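Long-range contacts in putative uncharacterized protein PH0242 (Pyrococcus horikoshii, PDB 3VU1), which is the C-terminal globular domain of an archaeal AglB, a member of the oligosaccharyltransferase family, and carries a bound calcium ion: residues D93-S101 against G120-T128; L377-A387 against P473-Y481. One frame throughout, in Å; residues are numbered along the deposited sequence.

Contact 1: D93-S101 against G120-T128; sequences DWAKFNAIS and GRVTTILLT
Trp-94 and Phe-97 meet Ile-125 and Leu-127, the isoleucine serving both aromatics and the leucine one face of the indole. The tryptophan holds CG between its backbone N and carbonyl carbon (chi1 68°), which sets the indole between Leu-127 on one face and Ala-95 CB on the other. CD1 of that leucine comes to 3.5 Å from Trp-94 CD1, at the five-membered ring. At the foot of the indole, Trp-94 CB touches Ile-125 CG2 at 3.8 Å.

The other branch of Ile-125, CG1 with its CD1, serves the phenylalanine. With CG1 beside the backbone N (chi1 -48°), the branch swings over the Phe-97 ring, and CD1 makes a CH-pi contact 3.7 Å from the centroid, 25° off the normal. Thr-124 OG1 lies at the edge of the same ring.

These pairings seat a 3-10 turn and the start of helix 97-103 on strand 125-130 of the insert-domain sheet. Strand 200-205 runs antiparallel beside that strand, and Phe-213 of helix 212-218 adds a second ring against Phe-97.

Farther along, the packing turns polar. One end of the Asn-98 amide lies over a face of the Arg-121 guanidinium, the two planes not far from parallel, and the side chain also reaches Thr-124. Thr-124 CG2 approaches Ser-101 OG at 3.8 Å. Ser-101 OG donates to Phe-97 O at 2.7 Å from one face of the carbonyl plane, and Ser-101 N reaches the same oxygen from the other.

Contact 2: L377-A387 against P473-Y481; sequences LKVGVDKEYTA and PVFIVEKEY
Phe-475 inserts its ring between Val-379 and Leu-377 on one strand and Ala-387 on the next, filling the tightly packed end of the contact. The placement of CG beside the backbone N (chi1 -68°) sets the ring against strand 377-381, where Val-379 CG1 makes an off-centre CH-pi contact 4.3 Å from the centroid. Leu-377 splits its branches: CD1 faces Phe-475 CZ, while CD2 rests on Pro-473 CG at 3.6 Å. Ala-387 CB comes to the edge of the phenyl ring and also meets Val-477 CG1, at 3.4 Å. The two methyls of Val-477 are shared out in turn, CG1 against Tyr-385 CB and CG2 3.6 Å from Tyr-385 CD2. Val-347 joins both residues from strand 336-356.

The strands belong to one antiparallel sheet that is branched or curled. Strand 385-401 is a direct neighbour of strand 464-487; the axes of their segments 385-387 and 473-481 approach to 5.6 Å and run 133° apart, a strongly twisted antiparallel pair, with a CA-H...O contact from Ala-387 CA to Ile-476 O at 3.3 Å. The axis of strand 377-381 passes 10.3 Å from that of 473-481, so only side chains bridge the two.

Past Tyr-385, whose edge meets Glu-478 O, packing gives way to charge at the solvent side. Lys-383, its chain bent at chi3 and chi4, forms a salt bridge in which NZ donates a hydrogen bond to Glu-480 OE1 at 3.1 Å, from above the carboxylate plane (50° out of it). Glu-480 OE2 is hydrogen-bonded to Tyr-298 OH. Gripped at both oxygens, Glu-480 is consistent with an ionised carboxylate, while the cluster around Phe-475 and Val-477 is held by apolar packing.

Two ways of holding beta structure appear here, in places 39 Å apart between centres and on opposite sides of the chain's centre. Contact 1 sets a short helical element against an insert-domain strand; contact 2 joins strands of one antiparallel sheet, its segment 377-387 lying in the Peripheral 2 domain, so the two share no element. Each is partly buried, with an apolar interior that grades into polar or charged groups. In contact 1 the aromatic rings come from the helical side and the polar end is made of neutral groups and one arginine. In contact 2 phenylalanine and tyrosine come from different segments, and the exposed end carries a true salt bridge. Neither supplies a calcium ligand.

Contact 1: D93-S101 against G120-T128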
loop_
_atom_site.group_PDB
_atom_site.type_symbol
_atom_site.label_atom_id
_atom_site.label_comp_id
_atom_site.label_asym_id
_atom_site.label_seq_id
_atom_site.Cartn_x
_atom_site.Cartn_y
_atom_site.Cartn_z
ATOM N N ASP A 93 -10.666 -5.651 10.316
ATOM C CA ASP A 93 -9.390 -6.309 10.590
ATOM C C ASP A 93 -8.731 -5.910 11.917
ATOM O O ASP A 93 -7.758 -6.552 12.339
ATOM C CB ASP A 93 -8.420 -6.271 9.400
ATOM C CG ASP A 93 -8.862 -7.200 8.256
ATOM O OD1 ASP A 93 -9.389 -8.319 8.549
ATOM O OD2 ASP A 93 -8.699 -6.804 7.067
ATOM N N TRP A 94 -9.267 -4.905 12.603
ATOM C CA TRP A 94 -8.805 -4.661 13.974
ATOM C C TRP A 94 -8.855 -5.987 14.715
ATOM O O TRP A 94 -7.964 -6.301 15.514
ATOM C CB TRP A 94 -9.615 -3.553 14.684
ATOM C CG TRP A 94 -11.043 -3.977 14.957
ATOM C CD1 TRP A 94 -12.177 -3.748 14.161
ATOM C CD2 TRP A 94 -11.523 -4.806 16.070
ATOM N NE1 TRP A 94 -13.285 -4.344 14.710
ATOM C CE2 TRP A 94 -12.972 -4.994 15.849
ATOM C CE3 TRP A 94 -10.924 -5.391 17.188
ATOM C CZ2 TRP A 94 -13.765 -5.731 16.724
ATOM C CZ3 TRP A 94 -11.734 -6.137 18.062
ATOM C CH2 TRP A 94 -13.126 -6.307 17.825
ATOM N N ALA A 95 -9.865 -6.806 14.425
ATOM C CA ALA A 95 -10.050 -8.088 15.140
ATOM C C ALA A 95 -8.922 -9.066 14.839
ATOM O O ALA A 95 -8.648 -9.935 15.638
ATOM C CB ALA A 95 -11.393 -8.729 14.802
ATOM N N LYS A 96 -8.285 -8.933 13.678
ATOM C CA LYS A 96 -7.148 -9.777 13.362
ATOM C C LYS A 96 -5.808 -9.089 13.635
ATOM O O LYS A 96 -4.743 -9.623 13.280
ATOM C CB LYS A 96 -7.225 -10.252 11.911
ATOM C CG LYS A 96 -8.285 -11.299 11.719
ATOM C CD LYS A 96 -8.569 -11.611 10.272
ATOM C CE LYS A 96 -9.362 -12.900 10.274
ATOM N NZ LYS A 96 -9.348 -13.604 8.977
ATOM N N PHE A 97 -5.841 -7.926 14.284
ATOM C CA PHE A 97 -4.634 -7.121 14.288
ATOM C C PHE A 97 -3.431 -7.642 15.074
ATOM O O PHE A 97 -2.306 -7.315 14.711
ATOM C CB PHE A 97 -4.894 -5.635 14.539
ATOM C CG PHE A 97 -3.967 -4.743 13.744
ATOM C CD1 PHE A 97 -4.118 -4.617 12.360
ATOM C CD2 PHE A 97 -2.925 -4.068 14.358
ATOM C CE1 PHE A 97 -3.252 -3.837 11.612
ATOM C CE2 PHE A 97 -2.081 -3.267 13.621
ATOM C CZ PHE A 97 -2.236 -3.161 12.249
ATOM N N ASN A 98 -3.638 -8.461 16.101
ATOM C CA ASN A 98 -2.503 -9.106 16.768
ATOM C C ASN A 98 -1.751 -9.997 15.787
ATOM O O ASN A 98 -0.535 -9.910 15.677
ATOM C CB ASN A 98 -2.939 -9.930 17.976
ATOM C CG ASN A 98 -3.104 -9.091 19.238
ATOM O OD1 ASN A 98 -2.747 -9.560 20.322
ATOM N ND2 ASN A 98 -3.634 -7.851 19.118
ATOM N N ALA A 99 -2.482 -10.814 15.029
ATOM C CA ALA A 99 -1.831 -11.684 14.059
ATOM C C ALA A 99 -1.043 -10.853 13.065
ATOM O O ALA A 99 0.136 -11.173 12.800
ATOM C CB ALA A 99 -2.829 -12.600 13.354
ATOM N N ILE A 100 -1.695 -9.819 12.509
ATOM C CA ILE A 100 -1.075 -8.958 11.519
ATOM C C ILE A 100 0.134 -8.280 12.132
ATOM O O ILE A 100 1.182 -8.223 11.503
ATOM C CB ILE A 100 -2.039 -7.882 10.982
ATOM C CG1 ILE A 100 -3.286 -8.545 10.351
ATOM C CG2 ILE A 100 -1.326 -6.959 9.982
ATOM C CD1 ILE A 100 -4.398 -7.589 9.971
ATOM N N SER A 101 0.009 -7.779 13.356
ATOM C CA SER A 101 1.146 -7.131 14.008
ATOM C C SER A 101 2.321 -8.091 14.184
ATOM O O SER A 101 3.493 -7.733 13.901
ATOM C CB SER A 101 0.760 -6.556 15.350
ATOM O OG SER A 101 -0.234 -5.574 15.176
ATOM N N GLY A 120 0.970 -12.125 29.368
ATOM C CA GLY A 120 1.647 -11.061 28.656
ATOM C C GLY A 120 1.024 -10.601 27.359
ATOM O O GLY A 120 1.480 -9.611 26.789
ATOM N N ARG A 121 -0.006 -11.300 26.877
ATOM C CA ARG A 121 -0.691 -10.913 25.635
ATOM C C ARG A 121 -1.237 -9.495 25.717
ATOM O O ARG A 121 -1.618 -9.013 26.765
ATOM C CB ARG A 121 -1.823 -11.868 25.287
ATOM C CG ARG A 121 -2.481 -11.559 23.954
ATOM C CD ARG A 121 -3.704 -12.430 23.738
ATOM N NE ARG A 121 -4.121 -12.412 22.344
ATOM C CZ ARG A 121 -5.014 -11.566 21.817
ATOM N NH1 ARG A 121 -5.627 -10.672 22.579
ATOM N NH2 ARG A 121 -5.300 -11.626 20.505
ATOM N N VAL A 122 -1.285 -8.853 24.569
ATOM C CA VAL A 122 -1.547 -7.433 24.449
ATOM C C VAL A 122 -2.686 -7.246 23.434
ATOM O O VAL A 122 -2.777 -7.978 22.437
ATOM C CB VAL A 122 -0.220 -6.761 24.009
ATOM C CG1 VAL A 122 -0.416 -5.655 23.001
ATOM C CG2 VAL A 122 0.594 -6.311 25.223
ATOM N N THR A 123 -3.584 -6.307 23.686
ATOM C CA THR A 123 -4.601 -5.997 22.684
ATOM C C THR A 123 -4.085 -4.907 21.772
ATOM O O THR A 123 -3.896 -3.777 22.230
ATOM C CB THR A 123 -5.922 -5.541 23.327
ATOM O OG1 THR A 123 -6.414 -6.606 24.140
ATOM C CG2 THR A 123 -6.976 -5.222 22.238
ATOM N N THR A 124 -3.851 -5.218 20.499
ATOM C CA THR A 124 -3.224 -4.210 19.634
ATOM C C THR A 124 -4.140 -3.049 19.213
ATOM O O THR A 124 -3.682 -1.900 19.114
ATOM C CB THR A 124 -2.516 -4.820 18.412
ATOM O OG1 THR A 124 -3.432 -5.669 17.708
ATOM C CG2 THR A 124 -1.268 -5.629 18.861
ATOM N N ILE A 125 -5.422 -3.358 18.986
ATOM C CA ILE A 125 -6.420 -2.391 18.529
ATOM C C ILE A 125 -7.811 -2.718 19.080
ATOM O O ILE A 125 -8.311 -3.811 18.928
ATOM C CB ILE A 125 -6.509 -2.286 16.980
ATOM C CG1 ILE A 125 -5.130 -2.154 16.369
ATOM C CG2 ILE A 125 -7.356 -1.079 16.566
ATOM C CD1 ILE A 125 -5.151 -1.625 14.958
ATOM N N LEU A 126 -8.425 -1.733 19.702
ATOM C CA LEU A 126 -9.771 -1.826 20.173
ATOM C C LEU A 126 -10.508 -0.586 19.662
ATOM O O LEU A 126 -9.924 0.508 19.582
ATOM C CB LEU A 126 -9.751 -1.822 21.677
ATOM C CG LEU A 126 -10.698 -2.734 22.433
ATOM C CD1 LEU A 126 -10.810 -4.114 21.800
ATOM C CD2 LEU A 126 -10.115 -2.845 23.830
ATOM N N LEU A 127 -11.775 -0.774 19.291
ATOM C CA LEU A 127 -12.598 0.297 18.753
ATOM C C LEU A 127 -13.721 0.683 19.705
ATOM O O LEU A 127 -14.371 -0.172 20.340
ATOM C CB LEU A 127 -13.182 -0.083 17.399
ATOM C CG LEU A 127 -12.142 -0.209 16.308
ATOM C CD1 LEU A 127 -12.845 -0.405 14.979
ATOM C CD2 LEU A 127 -11.202 1.000 16.267
ATOM N N THR A 128 -13.950 1.982 19.814
ATOM C CA THR A 128 -15.085 2.443 20.576
ATOM C C THR A 128 -15.971 3.302 19.691
ATOM O O THR A 128 -15.498 3.926 18.749
ATOM C CB THR A 128 -14.658 3.155 21.875
ATOM O OG1 THR A 128 -13.808 4.262 21.564
ATOM C CG2 THR A 128 -13.939 2.171 22.831
#

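Contact 2: L377-A387 against P473-Y481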
loop_
_atom_site.group_PDB
_atom_site.type_symbol
_atom_site.label_atom_id
_atom_site.label_comp_id
_atom_site.label_asym_id
_atom_site.label_seq_id
_atom_site.Cartn_x
_atom_site.Cartn_y
_atom_site.Cartn_z
ATOM N N LEU A 377 3.308 -19.613 -22.106
ATOM C CA LEU A 377 2.540 -18.693 -21.274
ATOM C C LEU A 377 1.449 -18.082 -22.106
ATOM O O LEU A 377 1.631 -17.830 -23.293
ATOM C CB LEU A 377 3.401 -17.521 -20.816
ATOM C CG LEU A 377 4.714 -17.803 -20.128
ATOM C CD1 LEU A 377 5.729 -16.733 -20.465
ATOM C CD2 LEU A 377 4.488 -17.877 -18.635
ATOM N N LYS A 378 0.325 -17.821 -21.461
ATOM C CA LYS A 378 -0.692 -16.966 -22.009
ATOM C C LYS A 378 -0.846 -15.811 -21.011
ATOM O O LYS A 378 -1.109 -16.018 -19.816
ATOM C CB LYS A 378 -2.002 -17.747 -22.228
ATOM C CG LYS A 378 -2.264 -18.159 -23.677
ATOM C CD LYS A 378 -2.509 -19.666 -23.886
ATOM C CE LYS A 378 -3.613 -20.272 -23.012
ATOM N NZ LYS A 378 -4.966 -19.671 -23.213
ATOM N N VAL A 379 -0.661 -14.592 -21.502
ATOM C CA VAL A 379 -0.707 -13.410 -20.650
ATOM C C VAL A 379 -1.629 -12.337 -21.215
ATOM O O VAL A 379 -1.695 -12.157 -22.430
ATOM C CB VAL A 379 0.712 -12.863 -20.400
ATOM C CG1 VAL A 379 1.396 -12.496 -21.704
ATOM C CG2 VAL A 379 0.676 -11.685 -19.446
ATOM N N GLY A 380 -2.345 -11.645 -20.327
ATOM C CA GLY A 380 -3.265 -10.563 -20.712
ATOM C C GLY A 380 -2.741 -9.188 -20.311
ATOM O O GLY A 380 -2.226 -9.019 -19.201
ATOM N N VAL A 381 -2.844 -8.222 -21.226
ATOM C CA VAL A 381 -2.478 -6.842 -20.966
ATOM C C VAL A 381 -3.561 -5.922 -21.471
ATOM O O VAL A 381 -4.305 -6.275 -22.370
ATOM C CB VAL A 381 -1.162 -6.455 -21.654
ATOM C CG1 VAL A 381 0.039 -7.008 -20.892
ATOM C CG2 VAL A 381 -1.165 -6.919 -23.099
ATOM N N ASP A 382 -3.631 -4.730 -20.892
ATOM C CA ASP A 382 -4.655 -3.737 -21.239
ATOM C C ASP A 382 -4.344 -2.962 -22.497
ATOM O O ASP A 382 -5.257 -2.532 -23.167
ATOM C CB ASP A 382 -4.887 -2.766 -20.077
ATOM C CG ASP A 382 -5.649 -3.415 -18.929
ATOM O OD1 ASP A 382 -6.664 -4.090 -19.229
ATOM O OD2 ASP A 382 -5.237 -3.271 -17.745
ATOM N N LYS A 383 -3.066 -2.777 -22.818
ATOM C CA LYS A 383 -2.669 -2.065 -24.040
ATOM C C LYS A 383 -1.466 -2.729 -24.730
ATOM O O LYS A 383 -0.873 -3.670 -24.196
ATOM C CB LYS A 383 -2.425 -0.562 -23.758
ATOM C CG LYS A 383 -1.483 -0.236 -22.603
ATOM C CD LYS A 383 -1.731 1.146 -21.989
ATOM C CE LYS A 383 -1.188 2.303 -22.838
ATOM N NZ LYS A 383 0.299 2.340 -23.032
ATOM N N GLU A 384 -1.108 -2.259 -25.917
ATOM C CA GLU A 384 0.034 -2.848 -26.605
ATOM C C GLU A 384 1.355 -2.387 -25.987
ATOM O O GLU A 384 1.471 -1.270 -25.524
ATOM C CB GLU A 384 -0.002 -2.544 -28.100
ATOM C CG GLU A 384 0.532 -1.171 -28.464
ATOM C CD GLU A 384 0.836 -1.045 -29.941
ATOM O OE1 GLU A 384 0.218 -1.788 -30.728
ATOM O OE2 GLU A 384 1.693 -0.208 -30.315
ATOM N N TYR A 385 2.343 -3.266 -25.956
ATOM C CA TYR A 385 3.632 -2.908 -25.414
ATOM C C TYR A 385 4.655 -3.648 -26.216
ATOM O O TYR A 385 4.329 -4.568 -26.974
ATOM C CB TYR A 385 3.810 -3.376 -23.963
ATOM C CG TYR A 385 2.942 -2.734 -22.915
ATOM C CD1 TYR A 385 1.789 -3.386 -22.455
ATOM C CD2 TYR A 385 3.283 -1.496 -22.342
ATOM C CE1 TYR A 385 0.987 -2.818 -21.474
ATOM C CE2 TYR A 385 2.480 -0.919 -21.362
ATOM C CZ TYR A 385 1.335 -1.590 -20.932
ATOM O OH TYR A 385 0.526 -1.065 -19.953
ATOM N N THR A 386 5.903 -3.246 -26.018
ATOM C CA THR A 386 7.031 -4.055 -26.395
ATOM C C THR A 386 7.747 -4.452 -25.112
ATOM O O THR A 386 8.273 -3.617 -24.387
ATOM C CB THR A 386 7.909 -3.314 -27.412
ATOM O OG1 THR A 386 7.141 -3.182 -28.611
ATOM C CG2 THR A 386 9.241 -4.062 -27.701
ATOM N N ALA A 387 7.728 -5.745 -24.829
ATOM C CA ALA A 387 8.233 -6.259 -23.566
ATOM C C ALA A 387 9.504 -7.069 -23.725
ATOM O O ALA A 387 9.789 -7.597 -24.785
ATOM C CB ALA A 387 7.163 -7.103 -22.884
ATOM N N PRO A 473 7.825 -15.768 -14.320
ATOM C CA PRO A 473 8.034 -15.041 -15.545
ATOM C C PRO A 473 7.477 -13.624 -15.384
ATOM O O PRO A 473 6.423 -13.442 -14.784
ATOM C CB PRO A 473 7.234 -15.841 -16.548
ATOM C CG PRO A 473 6.098 -16.345 -15.749
ATOM C CD PRO A 473 6.695 -16.694 -14.422
ATOM N N VAL A 474 8.211 -12.634 -15.876
ATOM C CA VAL A 474 7.880 -11.228 -15.664
ATOM C C VAL A 474 8.138 -10.499 -16.980
ATOM O O VAL A 474 9.218 -10.649 -17.582
ATOM C CB VAL A 474 8.728 -10.614 -14.504
ATOM C CG1 VAL A 474 8.604 -9.104 -14.447
ATOM C CG2 VAL A 474 8.318 -11.199 -13.167
ATOM N N PHE A 475 7.139 -9.734 -17.423
ATOM C CA PHE A 475 7.246 -8.940 -18.640
ATOM C C PHE A 475 7.571 -7.507 -18.289
ATOM O O PHE A 475 6.774 -6.858 -17.628
ATOM C CB PHE A 475 5.948 -9.003 -19.424
ATOM C CG PHE A 475 5.666 -10.349 -19.999
ATOM C CD1 PHE A 475 5.075 -11.355 -19.223
ATOM C CD2 PHE A 475 6.000 -10.633 -21.326
ATOM C CE1 PHE A 475 4.810 -12.619 -19.765
ATOM C CE2 PHE A 475 5.755 -11.904 -21.869
ATOM C CZ PHE A 475 5.153 -12.893 -21.086
ATOM N N ILE A 476 8.740 -7.030 -18.720
ATOM C CA ILE A 476 9.176 -5.654 -18.450
ATOM C C ILE A 476 8.961 -4.743 -19.660
ATOM O O ILE A 476 9.376 -5.064 -20.755
ATOM C CB ILE A 476 10.653 -5.578 -18.007
ATOM C CG1 ILE A 476 10.887 -6.426 -16.761
ATOM C CG2 ILE A 476 11.070 -4.131 -17.754
ATOM C CD1 ILE A 476 9.919 -6.153 -15.642
ATOM N N VAL A 477 8.303 -3.608 -19.441
ATOM C CA VAL A 477 7.994 -2.638 -20.486
ATOM C C VAL A 477 8.238 -1.240 -19.942
ATOM O O VAL A 477 8.424 -1.084 -18.719
ATOM C CB VAL A 477 6.522 -2.737 -20.910
ATOM C CG1 VAL A 477 6.209 -4.114 -21.466
ATOM C CG2 VAL A 477 5.598 -2.421 -19.740
ATOM N N GLU A 478 8.265 -0.230 -20.828
ATOM C CA GLU A 478 8.114 1.175 -20.397
ATOM C C GLU A 478 6.671 1.289 -19.998
ATOM O O GLU A 478 5.776 1.122 -20.828
ATOM C CB GLU A 478 8.400 2.195 -21.491
ATOM C CG GLU A 478 9.827 2.722 -21.512
ATOM C CD GLU A 478 10.153 3.777 -20.450
ATOM O OE1 GLU A 478 11.044 3.508 -19.606
ATOM O OE2 GLU A 478 9.565 4.885 -20.474
ATOM N N LYS A 479 6.454 1.534 -18.717
ATOM C CA LYS A 479 5.117 1.519 -18.163
ATOM C C LYS A 479 4.779 2.949 -17.756
ATOM O O LYS A 479 5.674 3.699 -17.318
ATOM C CB LYS A 479 5.096 0.567 -16.957
ATOM C CG LYS A 479 3.724 0.156 -16.465
ATOM C CD LYS A 479 3.824 -0.667 -15.195
ATOM C CE LYS A 479 2.434 -1.111 -14.761
ATOM N NZ LYS A 479 2.463 -1.881 -13.486
ATOM N N GLU A 480 3.508 3.317 -17.916
ATOM C CA GLU A 480 2.988 4.602 -17.450
ATOM C C GLU A 480 2.379 4.499 -16.058
ATOM O O GLU A 480 1.589 3.624 -15.793
ATOM C CB GLU A 480 1.914 5.099 -18.389
ATOM C CG GLU A 480 2.413 5.427 -19.778
ATOM C CD GLU A 480 1.264 5.426 -20.767
ATOM O OE1 GLU A 480 0.494 4.431 -20.758
ATOM O OE2 GLU A 480 1.115 6.410 -21.538
ATOM N N TYR A 481 2.742 5.412 -15.178
ATOM C CA TYR A 481 2.211 5.470 -13.839
ATOM C C TYR A 481 1.462 6.770 -13.652
ATOM O O TYR A 481 1.911 7.820 -14.125
ATOM C CB TYR A 481 3.359 5.416 -12.865
ATOM C CG TYR A 481 4.118 4.091 -12.914
ATOM C CD1 TYR A 481 5.303 3.952 -13.661
ATOM C CD2 TYR A 481 3.654 2.981 -12.198
ATOM C CE1 TYR A 481 5.994 2.746 -13.673
ATOM C CE2 TYR A 481 4.318 1.780 -12.222
ATOM C CZ TYR A 481 5.489 1.658 -12.947
ATOM O OH TYR A 481 6.122 0.441 -12.944
#